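PDB 4O7H: glutathione S-transferase from Rhodospirillum rubrum F11, which probably catalyses the transfer of glutathione, through its thiol, to electrophilic substrates, as other glutathione S-transferases do. Local coordinates for residues R92-W97 against D149-L154; E108-E113 against A132-V137; T139-I144 against P185-W190; C168-I173 against V179-H184. All coordinates share one frame; numbering follows the deposited sequence. Where two conformers were deposited one is given.

All four contacts lie in the helical part of the glutathione S-transferase fold, which follows the thioredoxin-like sheet. Leaving the N terminus, the chain reaches helix 85-119, where contact 1 opens at 92-97 and contact 2 at 108-113. Contact 2 closes first, at 132-137, and is nested inside contact 1, pairing helix 85-119 with helix 127-150. Contact 3 opens at 139-144 before contact 1 closes at 149-154, bringing the turn after helix 127-150 to helix 85-119; these two loops cross and touch through Trp97 with His140 and Arg93 with Tyr143. Contact 4, the short loop from helix 161-175 to 179-184, is nested inside contact 3, which closes last, bringing helix 185-195 against helix 127-150.

Contact 1 (R92-W97 against D149-L154); sequences RRLVAW and DRRRWL
Leu94, on helix 85-119, pushes one methyl, CD1, into the corner where Arg151 meets Leu154. Its CG stands beside the backbone N and anti to the carbonyl carbon (chi1 -77°), and from there CD1 comes within 3.4 Å of Leu154 O and 4.0 Å of Arg151 NH2. It reaches the guanidinium at its edge, near the plane. Against the side chain of Leu154 it is less snug, Leu94 CD1 lying 4.4 Å from Leu154 CB.

Arg151 runs extended from CG to NE along the turn, which brings NH2 to Leu154 O in a hydrogen bond of 2.8 Å. The donor sits in the carbonyl plane, on a lone pair. With an alanine in place of Arg151, Leu154 O would probably lose this donor, and Leu94 CD1 the edge it rests on.

Behind the methyl, Leu94 CG lies above one face of the Arg93 guanidinium, toward its rim. Arg93 NH2 comes to 4.7 Å from Arg151 NH2, yet both form salt bridges to Glu90 OE2. A single carboxylate thus probably offsets two positive charges, while the leucine methyl covers the polar turn that leaves helix 127-150 in the helical domain.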
# COMPACT_ATOMS: atom_id res chain seq x y z
N ARG A 92 0.65 2.30 11.52
CA ARG A 92 0.68 2.43 10.05
C ARG A 92 1.96 1.83 9.43
O ARG A 92 1.91 1.19 8.34
CB ARG A 92 0.42 3.86 9.61
CG ARG A 92 -0.97 4.33 9.92
CD ARG A 92 -1.31 5.59 9.18
NE ARG A 92 -2.64 6.15 9.45
CZ ARG A 92 -2.91 7.16 10.28
NH1 ARG A 92 -1.97 7.75 11.01
NH2 ARG A 92 -4.13 7.61 10.35
N ARG A 93 3.10 1.99 10.11
CA ARG A 93 4.33 1.34 9.73
C ARG A 93 4.14 -0.16 9.61
O ARG A 93 4.56 -0.76 8.63
CB ARG A 93 5.49 1.66 10.74
CG ARG A 93 6.81 1.02 10.35
CD ARG A 93 7.89 1.23 11.43
NE ARG A 93 7.71 0.39 12.62
CZ ARG A 93 8.06 -0.88 12.66
NH1 ARG A 93 8.57 -1.47 11.58
NH2 ARG A 93 7.88 -1.57 13.77
N LEU A 94 3.55 -0.73 10.64
CA LEU A 94 3.39 -2.18 10.69
C LEU A 94 2.33 -2.65 9.71
O LEU A 94 2.48 -3.71 9.07
CB LEU A 94 3.09 -2.63 12.13
CG LEU A 94 4.35 -2.65 13.00
CD1 LEU A 94 3.94 -2.77 14.44
CD2 LEU A 94 5.30 -3.76 12.59
N VAL A 95 1.24 -1.88 9.56
CA VAL A 95 0.29 -2.17 8.46
C VAL A 95 1.04 -2.29 7.15
O VAL A 95 0.82 -3.24 6.38
CB VAL A 95 -0.85 -1.12 8.39
CG1 VAL A 95 -1.66 -1.28 7.12
CG2 VAL A 95 -1.75 -1.32 9.59
N ALA A 96 1.88 -1.30 6.83
CA ALA A 96 2.66 -1.36 5.60
C ALA A 96 3.65 -2.55 5.58
O ALA A 96 3.84 -3.15 4.52
CB ALA A 96 3.44 -0.07 5.40
N TRP A 97 4.28 -2.84 6.69
CA TRP A 97 5.18 -4.00 6.74
C TRP A 97 4.44 -5.25 6.19
O TRP A 97 4.98 -6.00 5.35
CB TRP A 97 5.60 -4.27 8.15
CG TRP A 97 6.48 -5.47 8.25
CD1 TRP A 97 6.08 -6.77 8.31
CD2 TRP A 97 7.92 -5.49 8.32
NE1 TRP A 97 7.17 -7.59 8.39
CE2 TRP A 97 8.31 -6.81 8.43
CE3 TRP A 97 8.91 -4.49 8.33
CZ2 TRP A 97 9.66 -7.21 8.52
CZ3 TRP A 97 10.21 -4.86 8.42
CH2 TRP A 97 10.58 -6.20 8.53
N ASP A 149 7.12 -10.08 22.20
CA ASP A 149 7.87 -10.41 23.44
C ASP A 149 8.09 -9.12 24.24
O ASP A 149 8.34 -9.15 25.44
CB ASP A 149 9.23 -11.00 23.10
CG ASP A 149 9.92 -11.62 24.31
OD1 ASP A 149 9.24 -12.20 25.16
OD2 ASP A 149 11.15 -11.52 24.36
N ARG A 150 7.97 -7.97 23.60
CA ARG A 150 8.16 -6.73 24.35
C ARG A 150 6.99 -5.80 24.41
O ARG A 150 7.05 -4.76 25.03
CB ARG A 150 9.41 -6.01 23.84
CG ARG A 150 9.41 -5.62 22.39
CD ARG A 150 10.62 -4.73 22.05
NE ARG A 150 11.88 -5.35 22.42
CZ ARG A 150 13.00 -4.70 22.81
NH1 ARG A 150 14.05 -5.42 23.17
NH2 ARG A 150 13.08 -3.37 22.86
N ARG A 151 5.91 -6.14 23.72
CA ARG A 151 4.71 -5.34 23.71
C ARG A 151 3.49 -6.20 23.95
O ARG A 151 3.55 -7.40 23.75
CB ARG A 151 4.58 -4.71 22.32
CG ARG A 151 5.70 -3.81 21.90
CD ARG A 151 5.58 -3.47 20.43
NE ARG A 151 6.62 -2.54 20.01
CZ ARG A 151 6.67 -1.93 18.84
NH1 ARG A 151 7.67 -1.12 18.55
NH2 ARG A 151 5.70 -2.08 17.95
N ARG A 152 2.40 -5.59 24.36
CA ARG A 152 1.17 -6.29 24.62
C ARG A 152 0.59 -6.83 23.31
O ARG A 152 0.16 -7.98 23.23
CB ARG A 152 0.21 -5.33 25.29
CG ARG A 152 -1.06 -5.95 25.79
CD ARG A 152 -1.95 -4.84 26.32
NE ARG A 152 -3.10 -5.33 27.05
CZ ARG A 152 -2.99 -6.19 28.06
NH1 ARG A 152 -1.80 -6.65 28.39
NH2 ARG A 152 -4.07 -6.59 28.70
N TRP A 153 0.59 -5.98 22.30
CA TRP A 153 0.07 -6.30 20.97
C TRP A 153 1.14 -5.79 19.98
O TRP A 153 2.11 -5.15 20.37
CB TRP A 153 -1.28 -5.63 20.74
CG TRP A 153 -2.37 -6.16 21.58
CD1 TRP A 153 -2.89 -5.60 22.72
CD2 TRP A 153 -3.12 -7.36 21.36
NE1 TRP A 153 -3.89 -6.38 23.23
CE2 TRP A 153 -4.07 -7.46 22.42
CE3 TRP A 153 -3.07 -8.37 20.41
CZ2 TRP A 153 -4.97 -8.53 22.52
CZ3 TRP A 153 -3.95 -9.42 20.51
CH2 TRP A 153 -4.88 -9.50 21.57
N LEU A 154 0.99 -6.02 18.67
CA LEU A 154 2.15 -5.78 17.78
C LEU A 154 2.64 -4.33 17.74
O LEU A 154 3.83 -4.09 17.60
CB LEU A 154 1.86 -6.13 16.32
CG LEU A 154 1.72 -7.58 15.93
CD1 LEU A 154 1.56 -7.64 14.41
CD2 LEU A 154 2.95 -8.35 16.35

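Contact 2 (E108-E113 against A132-V137); sequences EPLVRE and AGRANV
Leu110 lies against a glycine here, in the roughly antiparallel helix pair that opens the all-helical C-terminal domain of the glutathione S-transferase fold. The local axes of 108-113 and 132-137 approach to 9.2 Å with 138° between their directions, and the nearest CA atoms belong to Leu110 and Gly133.

Leu110 carries most of the contact. With CG beside the backbone N and anti to the carbonyl carbon, it rests CD1 on the main chain of Gly133 and Arg134, 3.9 Å from Gly133 C and 4.2 Å from Arg134 N, while CD2 lies 4.2 Å from Arg134 CG, against the aliphatic stem of that arginine. Gly133 has no side chain, and a CB there would probably run into Leu110 CG. Next to it the Pro109 ring brings its CG to 4.4 Å from Gly133 CA. The charged end of Arg134 goes on to a salt bridge with Asp178, and Ile173 of helix 161-175 closes on Leu110 from outside the pair.

A polar tie accompanies the packing, since Asn136 ND2 bonds to Glu105 O on the partner helix. On the first helix, Arg112 and the buried Glu113 form their own salt bridge: Arg112 NE, with the acceptor in its guanidinium plane, meets Glu113 OE2 on the anti side at 2.6 Å, tilted 27° from the carboxylate plane.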
# COMPACT_ATOMS: atom_id res chain seq x y z
N GLU A 108 1.43 -13.19 -1.60
CA GLU A 108 1.22 -13.26 -3.04
C GLU A 108 1.63 -14.59 -3.63
O GLU A 108 0.80 -15.20 -4.28
CB GLU A 108 1.95 -12.13 -3.78
CG GLU A 108 1.16 -10.87 -3.79
CD GLU A 108 1.76 -9.76 -4.65
OE1 GLU A 108 2.87 -9.92 -5.18
OE2 GLU A 108 1.10 -8.73 -4.76
N PRO A 109 2.87 -15.04 -3.40
CA PRO A 109 3.18 -16.33 -4.03
C PRO A 109 2.37 -17.51 -3.47
O PRO A 109 1.90 -18.34 -4.23
CB PRO A 109 4.65 -16.50 -3.74
CG PRO A 109 4.98 -15.60 -2.60
CD PRO A 109 4.06 -14.43 -2.81
N LEU A 110 2.16 -17.58 -2.17
CA LEU A 110 1.49 -18.79 -1.64
C LEU A 110 0.02 -18.81 -1.98
O LEU A 110 -0.55 -19.84 -2.30
CB LEU A 110 1.76 -18.95 -0.16
CG LEU A 110 3.22 -19.28 0.21
CD1 LEU A 110 3.49 -19.22 1.69
CD2 LEU A 110 3.67 -20.66 -0.30
N VAL A 111 -0.65 -17.67 -1.84
CA VAL A 111 -2.05 -17.62 -2.16
C VAL A 111 -2.31 -17.89 -3.66
O VAL A 111 -3.22 -18.64 -4.02
CB VAL A 111 -2.72 -16.28 -1.73
CG1 VAL A 111 -4.12 -16.14 -2.27
CG2 VAL A 111 -2.71 -16.20 -0.24
N ARG A 112 -1.47 -17.31 -4.50
CA ARG A 112 -1.67 -17.43 -5.93
C ARG A 112 -1.49 -18.92 -6.29
O ARG A 112 -2.35 -19.53 -6.92
CB ARG A 112 -0.68 -16.57 -6.73
CG ARG A 112 -0.94 -16.61 -8.23
CD ARG A 112 0.15 -15.88 -9.01
NE ARG A 112 1.46 -16.39 -8.68
CZ ARG A 112 2.41 -15.70 -8.08
NH1 ARG A 112 2.21 -14.42 -7.72
NH2 ARG A 112 3.56 -16.30 -7.80
N GLU A 113 -0.36 -19.47 -5.86
CA GLU A 113 0.07 -20.79 -6.31
C GLU A 113 -0.74 -21.91 -5.69
O GLU A 113 -1.06 -22.91 -6.36
CB GLU A 113 1.56 -20.99 -6.05
CG GLU A 113 2.47 -20.00 -6.76
CD GLU A 113 2.24 -19.95 -8.26
OE1 GLU A 113 1.99 -21.03 -8.87
OE2 GLU A 113 2.31 -18.85 -8.84
N ALA A 132 10.08 -20.13 -1.87
CA ALA A 132 10.52 -18.80 -1.47
C ALA A 132 9.56 -18.27 -0.39
O ALA A 132 10.00 -17.78 0.65
CB ALA A 132 10.55 -17.87 -2.67
N GLY A 133 8.28 -18.43 -0.63
CA GLY A 133 7.23 -17.99 0.34
C GLY A 133 7.35 -18.68 1.68
O GLY A 133 7.30 -18.04 2.74
N ARG A 134 7.59 -19.99 1.62
CA ARG A 134 7.75 -20.81 2.82
C ARG A 134 9.01 -20.43 3.58
O ARG A 134 9.02 -20.43 4.79
CB ARG A 134 7.76 -22.32 2.44
CG ARG A 134 6.38 -22.85 2.13
CD ARG A 134 6.35 -24.26 1.51
NE ARG A 134 7.05 -25.16 2.39
CZ ARG A 134 6.52 -25.69 3.49
NH1 ARG A 134 5.25 -25.43 3.83
NH2 ARG A 134 7.26 -26.48 4.25
N ALA A 135 10.08 -20.07 2.88
CA ALA A 135 11.30 -19.66 3.58
C ALA A 135 11.14 -18.29 4.22
O ALA A 135 11.58 -18.06 5.33
CB ALA A 135 12.46 -19.67 2.61
N ASN A 136 10.49 -17.38 3.49
CA ASN A 136 10.36 -15.99 3.89
C ASN A 136 9.43 -15.81 5.07
O ASN A 136 9.61 -14.91 5.88
CB ASN A 136 9.82 -15.16 2.71
CG ASN A 136 10.86 -14.94 1.62
OD1 ASN A 136 12.06 -15.04 1.89
ND2 ASN A 136 10.43 -14.65 0.45
N VAL A 137 8.47 -16.71 5.24
CA VAL A 137 7.54 -16.55 6.37
C VAL A 137 8.28 -16.68 7.71
O VAL A 137 7.91 -16.07 8.68
CB VAL A 137 6.30 -17.49 6.30
CG1 VAL A 137 6.63 -18.91 6.65
CG2 VAL A 137 5.20 -16.98 7.25

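Contact 3 (T139-I144 against P185-W190); sequences THLRYI and PQAKEW
Trp190, whose ring also meets Ile144, sends its NE1 to Asp163 OD1, an oxygen gripped a second time by the backbone N of Leu154. The NE1 bond ties the pyrrole side of the indole to the start of helix 161-175, leaving its benzo ring to pack on helix 127-150, and the Leu154 N bond probably steadies the Asp163 carboxylate.

There Ile144 does the touching with its branch methyl. CG2 lies anti to the backbone N while CG1 stands beside it (chi1 -69°), and this puts CG2 between two partners, 3.8 Å from Trp190 CE3 and 3.7 Å from Ala187 CB. The isoleucine and tryptophan side chains cross at about a right angle. Trp190 is brought there by a CG anti to its own N (chi1 158°), and Ala187 O of the preceding turn lies at the edge of the indole, in its plane.

Ala187 CB is the small methyl in the middle. Besides Ile144 CG2 it meets Leu141 CD2, also at 3.7 Å, so residues one turn apart on helix 127-150 reach the same methyl. The alanine's size lets the backbones come close: Ile144 CA and Ala187 CA are 5.7 Å apart. Leu170 of helix 161-175 joins the cluster, touching both Ile144 and Trp190.

The local axes approach to 8.3 Å and cross at 74°. This steep crossing, apolar where 139-144 meets 185-190, lies beside helix 161-175 and belongs to the core of the glutathione S-transferase C-terminal helical domain.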
# COMPACT_ATOMS: atom_id res chain seq x y z
N THR A 139 11.20 -15.30 8.58
CA THR A 139 11.75 -14.00 8.95
C THR A 139 10.67 -13.13 9.56
O THR A 139 10.89 -12.44 10.56
CB THR A 139 12.32 -13.29 7.72
OG1 THR A 139 13.16 -14.21 6.99
CG2 THR A 139 13.10 -12.08 8.11
N HIS A 140 9.49 -13.19 8.95
CA HIS A 140 8.34 -12.44 9.49
C HIS A 140 7.84 -12.92 10.83
O HIS A 140 7.47 -12.10 11.68
CB HIS A 140 7.22 -12.42 8.48
CG HIS A 140 7.58 -11.62 7.28
ND1 HIS A 140 7.42 -10.25 7.23
CD2 HIS A 140 8.15 -11.99 6.11
CE1 HIS A 140 7.89 -9.81 6.08
NE2 HIS A 140 8.37 -10.83 5.39
N LEU A 141 7.77 -14.24 10.99
CA LEU A 141 7.42 -14.79 12.28
C LEU A 141 8.42 -14.46 13.37
O LEU A 141 8.01 -14.21 14.48
CB LEU A 141 7.19 -16.28 12.22
CG LEU A 141 5.91 -16.65 11.46
CD1 LEU A 141 5.98 -18.11 11.02
CD2 LEU A 141 4.64 -16.39 12.26
N ARG A 142 9.71 -14.43 13.04
CA ARG A 142 10.72 -14.03 14.03
C ARG A 142 10.51 -12.58 14.46
O ARG A 142 10.67 -12.22 15.66
CB ARG A 142 12.16 -14.21 13.49
CG ARG A 142 12.61 -15.64 13.32
CD ARG A 142 14.15 -15.77 13.28
NE ARG A 142 14.71 -15.08 12.12
CZ ARG A 142 14.78 -15.61 10.90
NH1 ARG A 142 14.32 -16.84 10.68
NH2 ARG A 142 15.29 -14.90 9.91
N TYR A 143 10.13 -11.72 13.51
CA TYR A 143 9.88 -10.32 13.83
C TYR A 143 8.66 -10.14 14.71
O TYR A 143 8.66 -9.38 15.64
CB TYR A 143 9.76 -9.51 12.52
CG TYR A 143 9.70 -8.04 12.70
CD1 TYR A 143 10.54 -7.40 13.60
CD2 TYR A 143 8.78 -7.28 12.00
CE1 TYR A 143 10.49 -6.02 13.76
CE2 TYR A 143 8.73 -5.91 12.14
CZ TYR A 143 9.58 -5.29 13.02
OH TYR A 143 9.52 -3.95 13.24
N ILE A 144 7.58 -10.84 14.37
CA ILE A 144 6.40 -10.83 15.22
C ILE A 144 6.74 -11.27 16.63
O ILE A 144 6.33 -10.64 17.60
CB ILE A 144 5.31 -11.72 14.59
CG1 ILE A 144 4.77 -11.08 13.30
CG2 ILE A 144 4.20 -11.99 15.60
CD1 ILE A 144 3.82 -11.95 12.54
N PRO A 185 7.12 -20.04 18.61
CA PRO A 185 6.08 -20.16 19.62
C PRO A 185 5.48 -18.83 20.13
O PRO A 185 4.30 -18.78 20.47
CB PRO A 185 6.76 -20.94 20.75
CG PRO A 185 8.24 -20.87 20.47
CD PRO A 185 8.36 -20.77 18.99
N GLN A 186 6.26 -17.75 20.21
CA GLN A 186 5.72 -16.48 20.70
C GLN A 186 4.70 -15.93 19.66
O GLN A 186 3.64 -15.43 20.03
CB GLN A 186 6.85 -15.48 20.96
CG GLN A 186 7.82 -16.00 22.03
CD GLN A 186 9.21 -15.38 21.96
OE1 GLN A 186 9.87 -15.38 20.92
NE2 GLN A 186 9.66 -14.84 23.09
N ALA A 187 5.06 -15.98 18.39
CA ALA A 187 4.12 -15.60 17.29
C ALA A 187 2.89 -16.48 17.27
O ALA A 187 1.76 -15.99 17.11
CB ALA A 187 4.77 -15.66 15.91
N LYS A 188 3.09 -17.79 17.48
CA LYS A 188 1.96 -18.69 17.56
C LYS A 188 0.96 -18.31 18.66
O LYS A 188 -0.28 -18.30 18.45
CB LYS A 188 2.48 -20.12 17.80
CG LYS A 188 1.36 -21.14 17.72
CD LYS A 188 1.81 -22.54 18.13
CE LYS A 188 0.57 -23.37 18.37
NZ LYS A 188 0.88 -24.76 18.84
N GLU A 189 1.49 -17.99 19.83
CA GLU A 189 0.63 -17.58 20.93
C GLU A 189 -0.15 -16.32 20.64
O GLU A 189 -1.29 -16.21 21.00
CB GLU A 189 1.41 -17.47 22.24
CG GLU A 189 1.69 -18.86 22.83
CD GLU A 189 0.51 -19.84 22.67
OE1 GLU A 189 -0.60 -19.62 23.27
OE2 GLU A 189 0.66 -20.86 21.90
N TRP A 190 0.51 -15.35 20.00
CA TRP A 190 -0.14 -14.11 19.62
C TRP A 190 -1.25 -14.38 18.61
O TRP A 190 -2.37 -13.85 18.74
CB TRP A 190 0.90 -13.11 19.08
CG TRP A 190 0.25 -12.04 18.16
CD1 TRP A 190 -0.31 -10.90 18.54
CD2 TRP A 190 0.14 -12.09 16.74
NE1 TRP A 190 -0.77 -10.19 17.46
CE2 TRP A 190 -0.53 -10.93 16.33
CE3 TRP A 190 0.51 -13.03 15.79
CZ2 TRP A 190 -0.85 -10.70 15.00
CZ3 TRP A 190 0.18 -12.82 14.48
CH2 TRP A 190 -0.48 -11.65 14.08

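Contact 4 (C168-I173 against V179-H184); sequences CHLSLI and VPWEDH
Connecting helix 161-175 to helix 185-195 in the C-terminal helical domain, 179-184 runs through an inverse gamma turn centred on Pro180 and a 3-10 turn at 181-183 and folds back on the helix it has just left, Ile173 CA and Val179 CA coming to 6.0 Å.

Val179 carries most of the contact. Its CG2, placed beside the backbone N and anti to the carbonyl carbon, presses on Ile173, 3.5 Å from CG2 and 3.6 Å from CB; the two side chains cross at about a right angle. The same methyl lies 4.3 Å from Leu170 CD2, so it is held between residues on neighbouring turns. The other branch, Val179 CG1, points the opposite way from the backbone N (chi1 -170°) and sits over the centre of the Trp181 ring, 3.3 Å above its plane.

Trp181 extends the patch with the far corner of its indole: CH2 reaches Leu170 CB at 4.3 Å, meeting it obliquely. Tyr191 stacks on the same indole and Phe222 meets it edge to face.

His184 sits at the N-cap position of helix 185-195, and its ND1 makes a weak hydrogen bond to Pro180 O. The contact between the two segments is apolar and rests on shape, while the Trp181 NE1 to Asp174 OD1 bond adds a polar tie to the same helix and is likely to fix the rotation of the indole.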
# COMPACT_ATOMS: atom_id res chain seq x y z
N CYS A 168 -4.51 -11.43 9.41
CA CYS A 168 -5.33 -11.74 8.23
C CYS A 168 -4.43 -12.34 7.14
O CYS A 168 -4.81 -13.32 6.48
CB CYS A 168 -6.12 -10.56 7.74
SG CYS A 168 -7.54 -10.22 8.79
N HIS A 169 -3.23 -11.79 6.97
CA HIS A 169 -2.27 -12.39 6.03
C HIS A 169 -1.94 -13.81 6.47
O HIS A 169 -2.01 -14.73 5.68
CB HIS A 169 -1.04 -11.52 5.97
CG HIS A 169 -1.15 -10.44 4.94
ND1 HIS A 169 -1.59 -9.16 5.20
CD2 HIS A 169 -0.89 -10.49 3.62
CE1 HIS A 169 -1.51 -8.45 4.08
NE2 HIS A 169 -1.16 -9.27 3.11
N LEU A 170 -1.61 -13.97 7.75
CA LEU A 170 -1.21 -15.28 8.27
C LEU A 170 -2.33 -16.27 8.17
O LEU A 170 -2.08 -17.47 7.98
CB LEU A 170 -0.66 -15.19 9.67
CG LEU A 170 0.80 -14.71 9.71
CD1 LEU A 170 1.20 -14.28 11.10
CD2 LEU A 170 1.73 -15.85 9.28
N SER A 171 -3.58 -15.80 8.25
CA SER A 171 -4.72 -16.71 8.18
C SER A 171 -4.78 -17.35 6.81
O SER A 171 -5.23 -18.51 6.67
CB SER A 171 -6.04 -16.02 8.53
OG SER A 171 -6.55 -15.15 7.55
N LEU A 172 -4.36 -16.61 5.79
CA LEU A 172 -4.38 -17.19 4.43
C LEU A 172 -3.20 -18.15 4.23
O LEU A 172 -3.39 -19.22 3.63
CB LEU A 172 -4.36 -16.10 3.37
CG LEU A 172 -5.75 -15.53 3.18
CD1 LEU A 172 -5.60 -14.15 2.56
CD2 LEU A 172 -6.59 -16.49 2.33
N ILE A 173 -2.05 -17.86 4.83
CA ILE A 173 -0.92 -18.80 4.82
C ILE A 173 -1.32 -20.05 5.57
O ILE A 173 -1.01 -21.16 5.13
CB ILE A 173 0.38 -18.21 5.41
CG1 ILE A 173 0.68 -16.80 4.82
CG2 ILE A 173 1.55 -19.14 5.14
CD1 ILE A 173 0.44 -16.66 3.33
N VAL A 179 2.23 -22.34 7.46
CA VAL A 179 2.85 -21.61 8.57
C VAL A 179 3.60 -22.57 9.50
O VAL A 179 2.97 -23.46 10.07
CB VAL A 179 1.85 -20.81 9.39
CG1 VAL A 179 2.59 -19.92 10.32
CG2 VAL A 179 0.95 -19.96 8.50
N PRO A 180 4.91 -22.33 9.71
CA PRO A 180 5.72 -23.16 10.63
C PRO A 180 5.58 -22.70 12.07
O PRO A 180 6.52 -22.17 12.71
CB PRO A 180 7.13 -22.96 10.07
CG PRO A 180 7.12 -21.55 9.59
CD PRO A 180 5.75 -21.34 9.00
N TRP A 181 4.37 -22.84 12.59
CA TRP A 181 4.01 -22.28 13.87
C TRP A 181 4.95 -22.73 15.00
O TRP A 181 5.33 -21.93 15.86
CB TRP A 181 2.59 -22.65 14.28
CG TRP A 181 1.50 -22.04 13.46
CD1 TRP A 181 0.61 -22.69 12.70
CD2 TRP A 181 1.18 -20.64 13.36
NE1 TRP A 181 -0.26 -21.79 12.10
CE2 TRP A 181 0.05 -20.53 12.51
CE3 TRP A 181 1.71 -19.49 13.91
CZ2 TRP A 181 -0.51 -19.30 12.17
CZ3 TRP A 181 1.13 -18.26 13.59
CH2 TRP A 181 0.02 -18.19 12.73
N GLU A 182 5.31 -24.00 15.02
CA GLU A 182 6.04 -24.47 16.19
C GLU A 182 7.50 -24.02 16.17
O GLU A 182 8.21 -24.12 17.18
CB GLU A 182 5.91 -25.98 16.31
CG GLU A 182 4.47 -26.41 16.59
CD GLU A 182 3.97 -26.15 18.00
OE1 GLU A 182 4.64 -25.44 18.81
OE2 GLU A 182 2.90 -26.67 18.35
N ASP A 183 7.97 -23.50 15.05
CA ASP A 183 9.29 -22.87 15.04
C ASP A 183 9.29 -21.47 15.68
O ASP A 183 10.36 -20.86 15.87
CB ASP A 183 9.85 -22.79 13.63
CG ASP A 183 10.22 -24.14 13.09
OD1 ASP A 183 10.64 -24.97 13.90
OD2 ASP A 183 10.11 -24.34 11.88
N HIS A 184 8.10 -20.90 15.92
CA HIS A 184 7.96 -19.51 16.37
C HIS A 184 6.88 -19.41 17.44
O HIS A 184 5.78 -18.81 17.23
CB HIS A 184 7.65 -18.65 15.18
CG HIS A 184 8.72 -18.68 14.15
ND1 HIS A 184 8.70 -19.52 13.06
CD2 HIS A 184 9.89 -18.01 14.08
CE1 HIS A 184 9.80 -19.35 12.35
NE2 HIS A 184 10.54 -18.46 12.96